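Local coordinates for putative uncharacterized protein (Mycobacterium avium, PDB 2Z6V) that is of uncharacterised function but, as a member of the sulfotransferase family, probably transfers a sulfuryl group from the donor PAPS to an acceptor, at residues Thr117-Ile122 against Phe332-His337; Asp127-Arg132 against Ala360-Arg365; Asp265-Trp270 against Glu352-Pro357. All blocks are in the same frame, centred on the assembly; numbering follows the deposited sequence.

Interaction 1. Residues Thr117-Ile122 against Phe332-His337; sequences TGTTVI and FHMYYH. With SO4 (sulfate ion), chain B.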
ATOM      1  N   THR A 117      -2.557 -10.231   4.838  1.00 34.03           N
ATOM      2  CA  THR A 117      -3.128 -10.537   6.142  1.00 36.10           C
ATOM      3  C   THR A 117      -4.652 -10.472   6.145  1.00 37.75           C
ATOM      4  O   THR A 117      -5.277 -10.702   7.180  1.00 39.57           O
ATOM      5  CB  THR A 117      -2.598  -9.581   7.234  1.00 36.21           C
ATOM      6  OG1 THR A 117      -2.572  -8.245   6.724  1.00 39.00           O
ATOM      7  CG2 THR A 117      -1.204  -9.990   7.680  1.00 32.30           C
ATOM      8  N   GLY A 118      -5.240 -10.156   4.989  1.00 39.22           N
ATOM      9  CA  GLY A 118      -6.691 -10.078   4.858  1.00 40.85           C
ATOM     10  C   GLY A 118      -7.345  -8.969   5.661  1.00 42.66           C
ATOM     11  O   GLY A 118      -8.376  -9.176   6.296  1.00 43.88           O
ATOM     12  N   THR A 119      -6.752  -7.782   5.602  1.00 44.96           N
ATOM     13  CA  THR A 119      -7.218  -6.611   6.340  1.00 45.91           C
ATOM     14  C   THR A 119      -8.295  -5.803   5.636  1.00 45.36           C
ATOM     15  O   THR A 119      -8.891  -4.908   6.230  1.00 47.24           O
ATOM     16  CB  THR A 119      -6.037  -5.657   6.633  1.00 48.42           C
ATOM     17  OG1 THR A 119      -5.596  -5.037   5.411  1.00 49.08           O
ATOM     18  CG2 THR A 119      -4.870  -6.436   7.241  1.00 49.03           C
ATOM     19  N   THR A 120      -8.536  -6.109   4.371  1.00 43.91           N
ATOM     20  CA  THR A 120      -9.534  -5.389   3.593  1.00 43.34           C
ATOM     21  C   THR A 120     -10.780  -4.944   4.372  1.00 40.28           C
ATOM     22  O   THR A 120     -11.127  -3.765   4.346  1.00 39.33           O
ATOM     23  CB  THR A 120      -9.970  -6.221   2.364  1.00 45.94           C
ATOM     24  OG1 THR A 120     -11.077  -5.574   1.722  1.00 49.26           O
ATOM     25  CG2 THR A 120     -10.367  -7.641   2.782  1.00 48.11           C
ATOM     26  N   VAL A 121     -11.440  -5.869   5.070  1.00 36.95           N
ATOM     27  CA  VAL A 121     -12.653  -5.533   5.826  1.00 35.01           C
ATOM     28  C   VAL A 121     -12.545  -4.334   6.769  1.00 34.62           C
ATOM     29  O   VAL A 121     -13.392  -3.435   6.738  1.00 35.13           O
ATOM     30  CB  VAL A 121     -13.174  -6.731   6.665  1.00 33.90           C
ATOM     31  CG1 VAL A 121     -14.291  -6.267   7.586  1.00 31.39           C
ATOM     32  CG2 VAL A 121     -13.707  -7.823   5.752  1.00 34.04           C
ATOM     33  N   ILE A 122     -11.522  -4.318   7.617  1.00 33.91           N
ATOM     34  CA  ILE A 122     -11.383  -3.211   8.549  1.00 33.15           C
ATOM     35  C   ILE A 122     -11.204  -1.872   7.855  1.00 32.53           C
ATOM     36  O   ILE A 122     -11.747  -0.872   8.322  1.00 33.55           O
ATOM     37  CB  ILE A 122     -10.209  -3.396   9.531  1.00 34.83           C
ATOM     38  CG1 ILE A 122     -10.333  -2.349  10.642  1.00 33.54           C
ATOM     39  CG2 ILE A 122      -8.867  -3.243   8.802  1.00 34.11           C
ATOM     40  CD1 ILE A 122      -9.134  -2.255  11.525  1.00 39.38           C
ATOM     41  N   PHE A 332      -2.531  -2.123  18.523  1.00 37.12           N
ATOM     42  CA  PHE A 332      -3.794  -2.818  18.693  1.00 36.88           C
ATOM     43  C   PHE A 332      -3.574  -4.042  17.822  1.00 36.89           C
ATOM     44  O   PHE A 332      -3.108  -3.915  16.693  1.00 37.45           O
ATOM     45  CB  PHE A 332      -4.998  -2.047  18.148  1.00 35.77           C
ATOM     46  CG  PHE A 332      -6.280  -2.813  18.293  1.00 36.87           C
ATOM     47  CD1 PHE A 332      -7.017  -2.743  19.473  1.00 36.65           C
ATOM     48  CD2 PHE A 332      -6.675  -3.722  17.312  1.00 37.25           C
ATOM     49  CE1 PHE A 332      -8.118  -3.573  19.678  1.00 37.25           C
ATOM     50  CE2 PHE A 332      -7.776  -4.560  17.506  1.00 37.75           C
ATOM     51  CZ  PHE A 332      -8.497  -4.486  18.693  1.00 38.63           C
ATOM     52  N   HIS A 333      -3.893  -5.227  18.322  1.00 36.10           N
ATOM     53  CA  HIS A 333      -3.664  -6.403  17.504  1.00 37.39           C
ATOM     54  C   HIS A 333      -4.909  -6.966  16.865  1.00 37.72           C
ATOM     55  O   HIS A 333      -5.814  -7.463  17.528  1.00 39.49           O
ATOM     56  CB  HIS A 333      -2.920  -7.469  18.306  1.00 35.01           C
ATOM     57  CG  HIS A 333      -1.559  -7.024  18.728  1.00 35.34           C
ATOM     58  ND1 HIS A 333      -1.228  -6.784  20.045  1.00 35.00           N
ATOM     59  CD2 HIS A 333      -0.476  -6.672  17.997  1.00 34.05           C
ATOM     60  CE1 HIS A 333      -0.001  -6.301  20.104  1.00 35.19           C
ATOM     61  NE2 HIS A 333       0.477  -6.222  18.875  1.00 35.85           N
ATOM     62  N   MET A 334      -4.935  -6.869  15.548  1.00 38.71           N
ATOM     63  CA  MET A 334      -6.053  -7.347  14.766  1.00 39.87           C
ATOM     64  C   MET A 334      -5.679  -8.676  14.117  1.00 38.23           C
ATOM     65  O   MET A 334      -4.796  -8.738  13.261  1.00 38.62           O
ATOM     66  CB  MET A 334      -6.399  -6.301  13.715  1.00 40.62           C
ATOM     67  CG  MET A 334      -7.571  -6.644  12.849  1.00 43.83           C
ATOM     68  SD  MET A 334      -7.803  -5.301  11.701  1.00 49.84           S
ATOM     69  CE  MET A 334      -6.480  -5.638  10.509  1.00 45.90           C
ATOM     70  N   TYR A 335      -6.350  -9.738  14.544  1.00 37.07           N
ATOM     71  CA  TYR A 335      -6.094 -11.073  14.028  1.00 36.64           C
ATOM     72  C   TYR A 335      -7.058 -11.431  12.913  1.00 36.23           C
ATOM     73  O   TYR A 335      -8.256 -11.155  12.994  1.00 34.71           O
ATOM     74  CB  TYR A 335      -6.218 -12.099  15.156  1.00 38.02           C
ATOM     75  CG  TYR A 335      -5.174 -11.940  16.238  1.00 39.17           C
ATOM     76  CD1 TYR A 335      -3.936 -12.577  16.142  1.00 39.60           C
ATOM     77  CD2 TYR A 335      -5.414 -11.128  17.348  1.00 38.67           C
ATOM     78  CE1 TYR A 335      -2.958 -12.412  17.132  1.00 41.00           C
ATOM     79  CE2 TYR A 335      -4.446 -10.953  18.338  1.00 39.85           C
ATOM     80  CZ  TYR A 335      -3.223 -11.597  18.227  1.00 40.67           C
ATOM     81  OH  TYR A 335      -2.275 -11.432  19.213  1.00 40.95           O
ATOM     82  N   TYR A 336      -6.524 -12.047  11.867  1.00 36.43           N
ATOM     83  CA  TYR A 336      -7.331 -12.469  10.730  1.00 36.86           C
ATOM     84  C   TYR A 336      -8.483 -13.364  11.187  1.00 37.29           C
ATOM     85  O   TYR A 336      -9.632 -13.183  10.768  1.00 34.60           O
ATOM     86  CB  TYR A 336      -6.460 -13.234   9.735  1.00 37.29           C
ATOM     87  CG  TYR A 336      -7.230 -13.825   8.584  1.00 40.13           C
ATOM     88  CD1 TYR A 336      -7.869 -13.004   7.657  1.00 40.74           C
ATOM     89  CD2 TYR A 336      -7.331 -15.207   8.424  1.00 40.47           C
ATOM     90  CE1 TYR A 336      -8.592 -13.547   6.594  1.00 41.40           C
ATOM     91  CE2 TYR A 336      -8.053 -15.758   7.366  1.00 41.32           C
ATOM     92  CZ  TYR A 336      -8.678 -14.922   6.455  1.00 41.99           C
ATOM     93  OH  TYR A 336      -9.378 -15.456   5.398  1.00 45.70           O
ATOM     94  N   HIS A 337      -8.177 -14.326  12.053  1.00 37.89           N
ATOM     95  CA  HIS A 337      -9.199 -15.236  12.523  1.00 40.75           C
ATOM     96  C   HIS A 337     -10.309 -14.544  13.303  1.00 41.95           C
ATOM     97  O   HIS A 337     -11.440 -15.009  13.305  1.00 43.22           O
ATOM     98  CB  HIS A 337      -8.585 -16.381  13.344  1.00 41.68           C
ATOM     99  CG  HIS A 337      -7.909 -15.950  14.612  1.00 43.31           C
ATOM    100  ND1 HIS A 337      -6.552 -15.716  14.693  1.00 43.01           N
ATOM    101  CD2 HIS A 337      -8.398 -15.757  15.861  1.00 41.11           C
ATOM    102  CE1 HIS A 337      -6.235 -15.403  15.936  1.00 41.93           C
ATOM    103  NE2 HIS A 337      -7.336 -15.422  16.664  1.00 42.28           N
TER
HETATM  104  S   SO4 B 395      -4.862  -7.895   2.180  1.00 99.80           S
HETATM  105  O1  SO4 B 395      -4.831  -9.371   2.122  1.00 99.02           O
HETATM  106  O2  SO4 B 395      -3.613  -7.382   2.782  1.00 98.91           O
HETATM  107  O3  SO4 B 395      -5.008  -7.362   0.813  1.00 99.70           O
HETATM  108  O4  SO4 B 395      -6.011  -7.458   2.990  1.00 99.75           O
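The phosphosulfate-binding loop of sulfotransferases, which resembles a P-loop, packs against the end of edge strand 331-335 and the start of the helix that follows it: Thr119 and Ile122 meet Met334, and Thr117 and Gly118 meet Tyr336. Met334 runs straight out from the strand, with CG anti to its backbone N (chi1 -178°), and bends only at its last torsion. SD thereby lies against Ile122, 3.7 Å from Ile122 CG2, while Met334 CE turns to the methyl of Thr119, 3.7 Å from Thr119 CG2. A long, unbranched methionine suits this place, since it can follow both the loop and the first turn of helix 120-126. At the other end, Tyr336 CD1 comes 3.5 Å from Thr117 O, and Gly118 O lies at the ring edge, near its plane. Gly118 has a positive phi (66°), which glycine adopts easily, and its lack of a side chain makes room for the tyrosine. Arg273 adds a cation-pi contact to the same ring. The loop amides turn toward a sulfate, probably from the crystallisation liquor, which may mark where a phosphate of PAPS would bind. Thr119 OG1 bonds to Lys248 and only weakly to the sulfate. Gly118 N donates to sulfate O1 at 3.0 Å, and Thr120 N donates to sulfate O4 at 3.2 Å.

Interaction 2. Residues Asp127-Arg132 against Ala360-Arg365; sequences DQDPAR and AETEAR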
ATOM      1  N   ASP A 127     -13.940   3.282   7.229  1.00 32.60           N
ATOM      2  CA  ASP A 127     -14.340   4.280   6.250  1.00 33.89           C
ATOM      3  C   ASP A 127     -15.823   4.611   6.373  1.00 35.34           C
ATOM      4  O   ASP A 127     -16.299   5.576   5.774  1.00 35.56           O
ATOM      5  CB  ASP A 127     -14.014   3.784   4.838  1.00 34.67           C
ATOM      6  CG  ASP A 127     -14.220   4.855   3.777  1.00 36.51           C
ATOM      7  OD1 ASP A 127     -13.809   6.015   3.999  1.00 35.29           O
ATOM      8  OD2 ASP A 127     -14.783   4.532   2.710  1.00 39.70           O
ATOM      9  N   GLN A 128     -16.542   3.809   7.159  1.00 36.10           N
ATOM     10  CA  GLN A 128     -17.972   4.009   7.387  1.00 35.73           C
ATOM     11  C   GLN A 128     -18.250   5.093   8.427  1.00 36.42           C
ATOM     12  O   GLN A 128     -19.382   5.541   8.571  1.00 38.64           O
ATOM     13  CB  GLN A 128     -18.621   2.708   7.843  1.00 35.45           C
ATOM     14  CG  GLN A 128     -18.637   1.635   6.791  1.00 37.11           C
ATOM     15  CD  GLN A 128     -19.205   2.143   5.490  1.00 38.93           C
ATOM     16  OE1 GLN A 128     -20.304   2.707   5.458  1.00 36.09           O
ATOM     17  NE2 GLN A 128     -18.455   1.956   4.400  1.00 37.18           N
ATOM     18  N   ASP A 129     -17.219   5.498   9.158  1.00 36.85           N
ATOM     19  CA  ASP A 129     -17.343   6.534  10.184  1.00 36.77           C
ATOM     20  C   ASP A 129     -17.182   7.884   9.481  1.00 37.22           C
ATOM     21  O   ASP A 129     -16.101   8.206   8.986  1.00 38.02           O
ATOM     22  CB  ASP A 129     -16.237   6.348  11.227  1.00 36.85           C
ATOM     23  CG  ASP A 129     -16.441   7.201  12.459  1.00 36.58           C
ATOM     24  OD1 ASP A 129     -16.871   8.368  12.314  1.00 36.46           O
ATOM     25  OD2 ASP A 129     -16.155   6.703  13.570  1.00 34.49           O
ATOM     26  N   PRO A 130     -18.251   8.692   9.427  1.00 36.68           N
ATOM     27  CA  PRO A 130     -18.160   9.997   8.755  1.00 35.38           C
ATOM     28  C   PRO A 130     -17.156  11.000   9.321  1.00 34.63           C
ATOM     29  O   PRO A 130     -16.846  11.993   8.671  1.00 34.16           O
ATOM     30  CB  PRO A 130     -19.603  10.513   8.797  1.00 35.17           C
ATOM     31  CG  PRO A 130     -20.179   9.844  10.010  1.00 36.19           C
ATOM     32  CD  PRO A 130     -19.611   8.449   9.941  1.00 36.18           C
ATOM     33  N   ALA A 131     -16.639  10.742  10.519  1.00 34.25           N
ATOM     34  CA  ALA A 131     -15.666  11.650  11.137  1.00 34.19           C
ATOM     35  C   ALA A 131     -14.238  11.234  10.787  1.00 34.40           C
ATOM     36  O   ALA A 131     -13.265  11.938  11.087  1.00 32.11           O
ATOM     37  CB  ALA A 131     -15.842  11.651  12.644  1.00 30.88           C
ATOM     38  N   ARG A 132     -14.124  10.078  10.146  1.00 34.57           N
ATOM     39  CA  ARG A 132     -12.829   9.549   9.764  1.00 35.41           C
ATOM     40  C   ARG A 132     -12.581   9.688   8.256  1.00 33.42           C
ATOM     41  O   ARG A 132     -13.493   9.498   7.449  1.00 31.57           O
ATOM     42  CB  ARG A 132     -12.761   8.087  10.190  1.00 36.57           C
ATOM     43  CG  ARG A 132     -11.383   7.620  10.549  1.00 42.15           C
ATOM     44  CD  ARG A 132     -11.449   6.248  11.178  1.00 47.23           C
ATOM     45  NE  ARG A 132     -11.858   6.285  12.578  1.00 48.30           N
ATOM     46  CZ  ARG A 132     -11.172   6.913  13.525  1.00 50.11           C
ATOM     47  NH1 ARG A 132     -10.056   7.560  13.217  1.00 51.53           N
ATOM     48  NH2 ARG A 132     -11.578   6.865  14.782  1.00 50.94           N
ATOM     49  N   ALA A 360     -24.063   5.023  17.134  1.00 44.03           N
ATOM     50  CA  ALA A 360     -25.019   4.046  16.646  1.00 43.26           C
ATOM     51  C   ALA A 360     -25.122   4.139  15.139  1.00 42.90           C
ATOM     52  O   ALA A 360     -25.214   3.127  14.451  1.00 42.85           O
ATOM     53  CB  ALA A 360     -26.376   4.290  17.274  1.00 41.41           C
ATOM     54  N   GLU A 361     -25.103   5.362  14.625  1.00 44.04           N
ATOM     55  CA  GLU A 361     -25.204   5.573  13.187  1.00 46.72           C
ATOM     56  C   GLU A 361     -24.056   4.857  12.478  1.00 46.10           C
ATOM     57  O   GLU A 361     -24.267   4.154  11.479  1.00 44.87           O
ATOM     58  CB  GLU A 361     -25.169   7.070  12.868  1.00 50.08           C
ATOM     59  CG  GLU A 361     -26.267   7.883  13.556  1.00 57.76           C
ATOM     60  CD  GLU A 361     -26.204   7.807  15.085  1.00 63.10           C
ATOM     61  OE1 GLU A 361     -25.147   8.147  15.669  1.00 64.87           O
ATOM     62  OE2 GLU A 361     -27.216   7.409  15.706  1.00 65.99           O
ATOM     63  N   THR A 362     -22.846   5.034  13.011  1.00 43.11           N
ATOM     64  CA  THR A 362     -21.659   4.414  12.442  1.00 41.65           C
ATOM     65  C   THR A 362     -21.745   2.891  12.540  1.00 42.33           C
ATOM     66  O   THR A 362     -21.502   2.184  11.559  1.00 42.07           O
ATOM     67  CB  THR A 362     -20.365   4.945  13.142  1.00 40.92           C
ATOM     68  OG1 THR A 362     -20.126   6.298  12.734  1.00 37.16           O
ATOM     69  CG2 THR A 362     -19.151   4.101  12.779  1.00 36.87           C
ATOM     70  N   GLU A 363     -22.108   2.390  13.718  1.00 43.48           N
ATOM     71  CA  GLU A 363     -22.231   0.950  13.928  1.00 44.11           C
ATOM     72  C   GLU A 363     -23.223   0.349  12.928  1.00 43.10           C
ATOM     73  O   GLU A 363     -23.050  -0.778  12.460  1.00 43.07           O
ATOM     74  CB  GLU A 363     -22.675   0.665  15.366  1.00 45.37           C
ATOM     75  CG  GLU A 363     -22.834  -0.810  15.685  1.00 49.82           C
ATOM     76  CD  GLU A 363     -23.141  -1.073  17.157  1.00 53.74           C
ATOM     77  OE1 GLU A 363     -24.017  -0.372  17.722  1.00 54.42           O
ATOM     78  OE2 GLU A 363     -22.515  -1.989  17.743  1.00 53.12           O
ATOM     79  N   ALA A 364     -24.259   1.110  12.595  1.00 40.94           N
ATOM     80  CA  ALA A 364     -25.255   0.646  11.640  1.00 41.33           C
ATOM     81  C   ALA A 364     -24.660   0.567  10.230  1.00 41.15           C
ATOM     82  O   ALA A 364     -24.928  -0.389   9.489  1.00 39.14           O
ATOM     83  CB  ALA A 364     -26.455   1.576  11.652  1.00 40.62           C
ATOM     84  N   ARG A 365     -23.857   1.570   9.866  1.00 41.50           N
ATOM     85  CA  ARG A 365     -23.214   1.606   8.548  1.00 40.93           C
ATOM     86  C   ARG A 365     -22.253   0.438   8.426  1.00 40.00           C
ATOM     87  O   ARG A 365     -22.150  -0.187   7.368  1.00 39.38           O
ATOM     88  CB  ARG A 365     -22.451   2.920   8.344  1.00 41.58           C
ATOM     89  CG  ARG A 365     -23.319   4.162   8.450  1.00 43.87           C
ATOM     90  CD  ARG A 365     -22.545   5.420   8.118  1.00 47.23           C
ATOM     91  NE  ARG A 365     -23.350   6.627   8.296  1.00 53.72           N
ATOM     92  CZ  ARG A 365     -23.554   7.239   9.465  1.00 57.27           C
ATOM     93  NH1 ARG A 365     -23.004   6.760  10.575  1.00 58.60           N
ATOM     94  NH2 ARG A 365     -24.307   8.336   9.526  1.00 58.37           N
TER
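Gln128 begins the contact by lying against Arg365 on the first turns of helix 360-371. Its chain bends at chi2 (-51°), which brings the amide to the base of the arginine side chain, with Gln128 OE1 3.6 Å from Arg365 CB, while the rest of the stem passes the backbone Gln128 O. The amide's other end, NE2, makes a weak hydrogen bond to Tyr124 O, so this polar residue can pack on hydrocarbon and still have a partner. Asp129 comes next, buried over Thr362: Asp129 CB is 4.0 Å from Thr362 CG2. Its carboxylate serves the loop, since OD1 accepts from Ala131 N at 3.0 Å in an Asx turn, within a type I turn that ends at Arg132; OD2 is bonded to Tyr351. Pro130, whose fixed phi fits the second position of such a turn, sets its CD 3.6 Å from Thr362 OG1, a hydroxyl hydrogen-bonded to Thr359. The same CD lies over one face of the Arg365 guanidinium, although the placing of that group is doubtful. Beyond the turn, Arg132 enters edge strand 132-134. The loop links helix 120-126 to the sheet, with helix 360-371 packed against it and Tyr351 of helix 343-353 reaching in alongside.

Interaction 3. Residues Asp265-Trp270 against Glu352-Pro357; sequences DARLIW and EWADEP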
ATOM      1  N   ASP A 265       2.596  10.389  17.141  1.00 30.52           N
ATOM      2  CA  ASP A 265       1.355  10.098  17.868  1.00 32.05           C
ATOM      3  C   ASP A 265       0.467   9.024  17.225  1.00 32.78           C
ATOM      4  O   ASP A 265      -0.664   8.784  17.673  1.00 32.59           O
ATOM      5  CB  ASP A 265       0.544  11.389  18.026  1.00 32.72           C
ATOM      6  CG  ASP A 265       0.116  11.996  16.679  1.00 37.95           C
ATOM      7  OD1 ASP A 265       0.738  11.701  15.623  1.00 34.76           O
ATOM      8  OD2 ASP A 265      -0.847  12.793  16.688  1.00 39.54           O
ATOM      9  N   ALA A 266       0.983   8.381  16.183  1.00 31.21           N
ATOM     10  CA  ALA A 266       0.243   7.355  15.460  1.00 31.48           C
ATOM     11  C   ALA A 266      -0.299   6.203  16.299  1.00 31.61           C
ATOM     12  O   ALA A 266       0.401   5.627  17.127  1.00 33.33           O
ATOM     13  CB  ALA A 266       1.106   6.797  14.346  1.00 31.60           C
ATOM     14  N   ARG A 267      -1.562   5.873  16.072  1.00 32.12           N
ATOM     15  CA  ARG A 267      -2.192   4.757  16.756  1.00 32.13           C
ATOM     16  C   ARG A 267      -2.025   3.576  15.798  1.00 31.43           C
ATOM     17  O   ARG A 267      -2.696   3.477  14.774  1.00 31.78           O
ATOM     18  CB  ARG A 267      -3.654   5.085  17.037  1.00 32.63           C
ATOM     19  CG  ARG A 267      -3.766   6.215  18.027  1.00 36.62           C
ATOM     20  CD  ARG A 267      -5.190   6.550  18.370  1.00 44.22           C
ATOM     21  NE  ARG A 267      -5.876   7.222  17.272  1.00 48.57           N
ATOM     22  CZ  ARG A 267      -7.053   7.825  17.402  1.00 49.69           C
ATOM     23  NH1 ARG A 267      -7.662   7.832  18.585  1.00 50.01           N
ATOM     24  NH2 ARG A 267      -7.618   8.422  16.357  1.00 49.86           N
ATOM     25  N   LEU A 268      -1.098   2.694  16.150  1.00 30.77           N
ATOM     26  CA  LEU A 268      -0.736   1.552  15.330  1.00 29.62           C
ATOM     27  C   LEU A 268      -1.556   0.273  15.477  1.00 29.92           C
ATOM     28  O   LEU A 268      -1.566  -0.367  16.533  1.00 28.37           O
ATOM     29  CB  LEU A 268       0.739   1.237  15.574  1.00 30.18           C
ATOM     30  CG  LEU A 268       1.703   2.432  15.488  1.00 29.54           C
ATOM     31  CD1 LEU A 268       3.079   2.011  15.993  1.00 31.60           C
ATOM     32  CD2 LEU A 268       1.789   2.946  14.056  1.00 26.61           C
ATOM     33  N   ILE A 269      -2.240  -0.095  14.399  1.00 28.58           N
ATOM     34  CA  ILE A 269      -3.025  -1.320  14.380  1.00 28.38           C
ATOM     35  C   ILE A 269      -2.175  -2.341  13.648  1.00 27.45           C
ATOM     36  O   ILE A 269      -1.947  -2.213  12.454  1.00 30.05           O
ATOM     37  CB  ILE A 269      -4.347  -1.154  13.605  1.00 29.66           C
ATOM     38  CG1 ILE A 269      -5.227  -0.100  14.275  1.00 27.38           C
ATOM     39  CG2 ILE A 269      -5.077  -2.485  13.539  1.00 28.31           C
ATOM     40  CD1 ILE A 269      -6.503   0.161  13.536  1.00 26.11           C
ATOM     41  N   TRP A 270      -1.683  -3.336  14.370  1.00 27.76           N
ATOM     42  CA  TRP A 270      -0.860  -4.383  13.780  1.00 29.80           C
ATOM     43  C   TRP A 270      -1.797  -5.511  13.330  1.00 30.50           C
ATOM     44  O   TRP A 270      -2.523  -6.090  14.146  1.00 29.73           O
ATOM     45  CB  TRP A 270       0.131  -4.898  14.830  1.00 31.68           C
ATOM     46  CG  TRP A 270       1.249  -5.748  14.301  1.00 33.68           C
ATOM     47  CD1 TRP A 270       1.237  -6.518  13.175  1.00 34.12           C
ATOM     48  CD2 TRP A 270       2.524  -5.966  14.922  1.00 35.22           C
ATOM     49  NE1 TRP A 270       2.425  -7.207  13.057  1.00 35.05           N
ATOM     50  CE2 TRP A 270       3.232  -6.887  14.116  1.00 35.26           C
ATOM     51  CE3 TRP A 270       3.136  -5.474  16.086  1.00 36.43           C
ATOM     52  CZ2 TRP A 270       4.525  -7.328  14.434  1.00 36.15           C
ATOM     53  CZ3 TRP A 270       4.426  -5.914  16.405  1.00 36.83           C
ATOM     54  CH2 TRP A 270       5.104  -6.832  15.579  1.00 36.71           C
ATOM     55  N   GLU A 352     -12.628   1.348  21.577  1.00 43.81           N
ATOM     56  CA  GLU A 352     -12.368   1.479  23.012  1.00 45.75           C
ATOM     57  C   GLU A 352     -10.894   1.809  23.195  1.00 43.95           C
ATOM     58  O   GLU A 352     -10.531   2.747  23.904  1.00 44.28           O
ATOM     59  CB  GLU A 352     -12.666   0.178  23.754  1.00 49.48           C
ATOM     60  CG  GLU A 352     -14.109  -0.267  23.707  1.00 57.20           C
ATOM     61  CD  GLU A 352     -14.299  -1.640  24.331  1.00 62.61           C
ATOM     62  OE1 GLU A 352     -15.439  -2.164  24.285  1.00 64.16           O
ATOM     63  OE2 GLU A 352     -13.302  -2.192  24.864  1.00 64.06           O
ATOM     64  N   TRP A 353     -10.055   1.015  22.541  1.00 41.81           N
ATOM     65  CA  TRP A 353      -8.614   1.177  22.589  1.00 40.50           C
ATOM     66  C   TRP A 353      -8.184   2.560  22.113  1.00 40.17           C
ATOM     67  O   TRP A 353      -7.327   3.183  22.720  1.00 41.24           O
ATOM     68  CB  TRP A 353      -7.964   0.097  21.732  1.00 40.86           C
ATOM     69  CG  TRP A 353      -6.511   0.286  21.514  1.00 40.96           C
ATOM     70  CD1 TRP A 353      -5.506   0.000  22.385  1.00 40.19           C
ATOM     71  CD2 TRP A 353      -5.891   0.795  20.330  1.00 41.14           C
ATOM     72  NE1 TRP A 353      -4.292   0.297  21.817  1.00 41.09           N
ATOM     73  CE2 TRP A 353      -4.499   0.789  20.556  1.00 40.55           C
ATOM     74  CE3 TRP A 353      -6.379   1.256  19.098  1.00 40.05           C
ATOM     75  CZ2 TRP A 353      -3.583   1.224  19.595  1.00 41.41           C
ATOM     76  CZ3 TRP A 353      -5.472   1.688  18.141  1.00 40.78           C
ATOM     77  CH2 TRP A 353      -4.086   1.669  18.396  1.00 41.41           C
ATOM     78  N   ALA A 354      -8.778   3.041  21.026  1.00 41.54           N
ATOM     79  CA  ALA A 354      -8.442   4.363  20.508  1.00 42.89           C
ATOM     80  C   ALA A 354      -9.183   5.410  21.320  1.00 44.02           C
ATOM     81  O   ALA A 354      -9.070   6.606  21.069  1.00 43.71           O
ATOM     82  CB  ALA A 354      -8.836   4.473  19.041  1.00 41.48           C
ATOM     83  N   ASP A 355      -9.942   4.933  22.300  1.00 46.35           N
ATOM     84  CA  ASP A 355     -10.746   5.775  23.170  1.00 48.06           C
ATOM     85  C   ASP A 355     -11.564   6.773  22.374  1.00 48.82           C
ATOM     86  O   ASP A 355     -11.438   7.987  22.545  1.00 49.33           O
ATOM     87  CB  ASP A 355      -9.877   6.514  24.185  1.00 50.14           C
ATOM     88  CG  ASP A 355     -10.685   7.028  25.371  1.00 52.31           C
ATOM     89  OD1 ASP A 355     -11.382   6.212  26.013  1.00 53.30           O
ATOM     90  OD2 ASP A 355     -10.626   8.241  25.662  1.00 54.03           O
ATOM     91  N   GLU A 356     -12.403   6.245  21.494  1.00 49.66           N
ATOM     92  CA  GLU A 356     -13.274   7.064  20.670  1.00 50.97           C
ATOM     93  C   GLU A 356     -14.651   6.411  20.653  1.00 50.06           C
ATOM     94  O   GLU A 356     -14.769   5.179  20.631  1.00 49.96           O
ATOM     95  CB  GLU A 356     -12.718   7.177  19.246  1.00 52.48           C
ATOM     96  CG  GLU A 356     -11.442   8.001  19.149  1.00 56.51           C
ATOM     97  CD  GLU A 356     -10.918   8.125  17.726  1.00 59.14           C
ATOM     98  OE1 GLU A 356     -10.540   7.091  17.137  1.00 61.26           O
ATOM     99  OE2 GLU A 356     -10.881   9.257  17.194  1.00 60.14           O
ATOM    100  N   PRO A 357     -15.713   7.228  20.696  1.00 47.97           N
ATOM    101  CA  PRO A 357     -17.060   6.661  20.680  1.00 47.44           C
ATOM    102  C   PRO A 357     -17.482   6.111  19.324  1.00 45.87           C
ATOM    103  O   PRO A 357     -17.230   6.717  18.277  1.00 44.51           O
ATOM    104  CB  PRO A 357     -17.938   7.830  21.139  1.00 46.66           C
ATOM    105  CG  PRO A 357     -17.198   9.016  20.639  1.00 47.81           C
ATOM    106  CD  PRO A 357     -15.760   8.672  20.977  1.00 48.43           C
TER
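Arg267 and Glu356 form a salt bridge between the start of strand 267-272 and the loop after helix 343-353. Arg267 NH2 lies 3.3 Å from Glu356 OE1, and it also donates a weak hydrogen bond of 3.5 Å to Glu356 OE2, which sits at the guanidinium edge, in its plane. The two charged planes are turned 51° apart, so they do not meet as a flat two-bond pair. NH2 has a further weak bond to Arg107 O. Glu356 OE1 is shared with Arg132, and two arginines around one carboxylate would be expected to favour its charged form. Arg267 NH1 approaches Ala354 O, 3.1 Å away and near the guanidinium plane, and it packs beside the small Ala354 methyl. Helix 343-353, just before Ala354 and Glu356, ends in a Schellman motif: Asp355 takes a positive phi (48°), and its N donates to Glu352 O at 2.8 Å. The strand belongs to the parallel sheet of the alpha/beta core, where Leu268 O is satisfied by the backbone of Phe332, while Arg267 and Ile269 bond through their backbones to strand 109-113. The indole of Trp353, broad enough to span several strand residues, turns its edge to the strand backbone at Arg267 C and Leu268 N. Trp353 CH2 lies 3.7 Å from Arg267 CB, and Trp353 CZ3 lies 4.3 Å from Ile269 CG1.

Interactions 1 and 3 share the sheet, their centres 14 Å apart: strands 331-335 and 267-272 run side by side, with Phe332 O 2.8 Å from Trp270 N, a probable hydrogen bond. Trp353 of interaction 3 also meets the Phe332 ring. Interaction 2 is tied to interaction 3 by a salt bridge, Arg132 NH2 to Glu356 OE1 at 2.6 Å, which joins the start of strand 132-134 to the loop after helix 343-353. Interactions 1 and 2 sit at opposite ends of helix 120-126, about 18 Å apart between centres, without touching. The sulfate lies at interaction 1, in the probable donor pocket, and the Thr117 side chain there is about 9 Å from a bound palmitic acid.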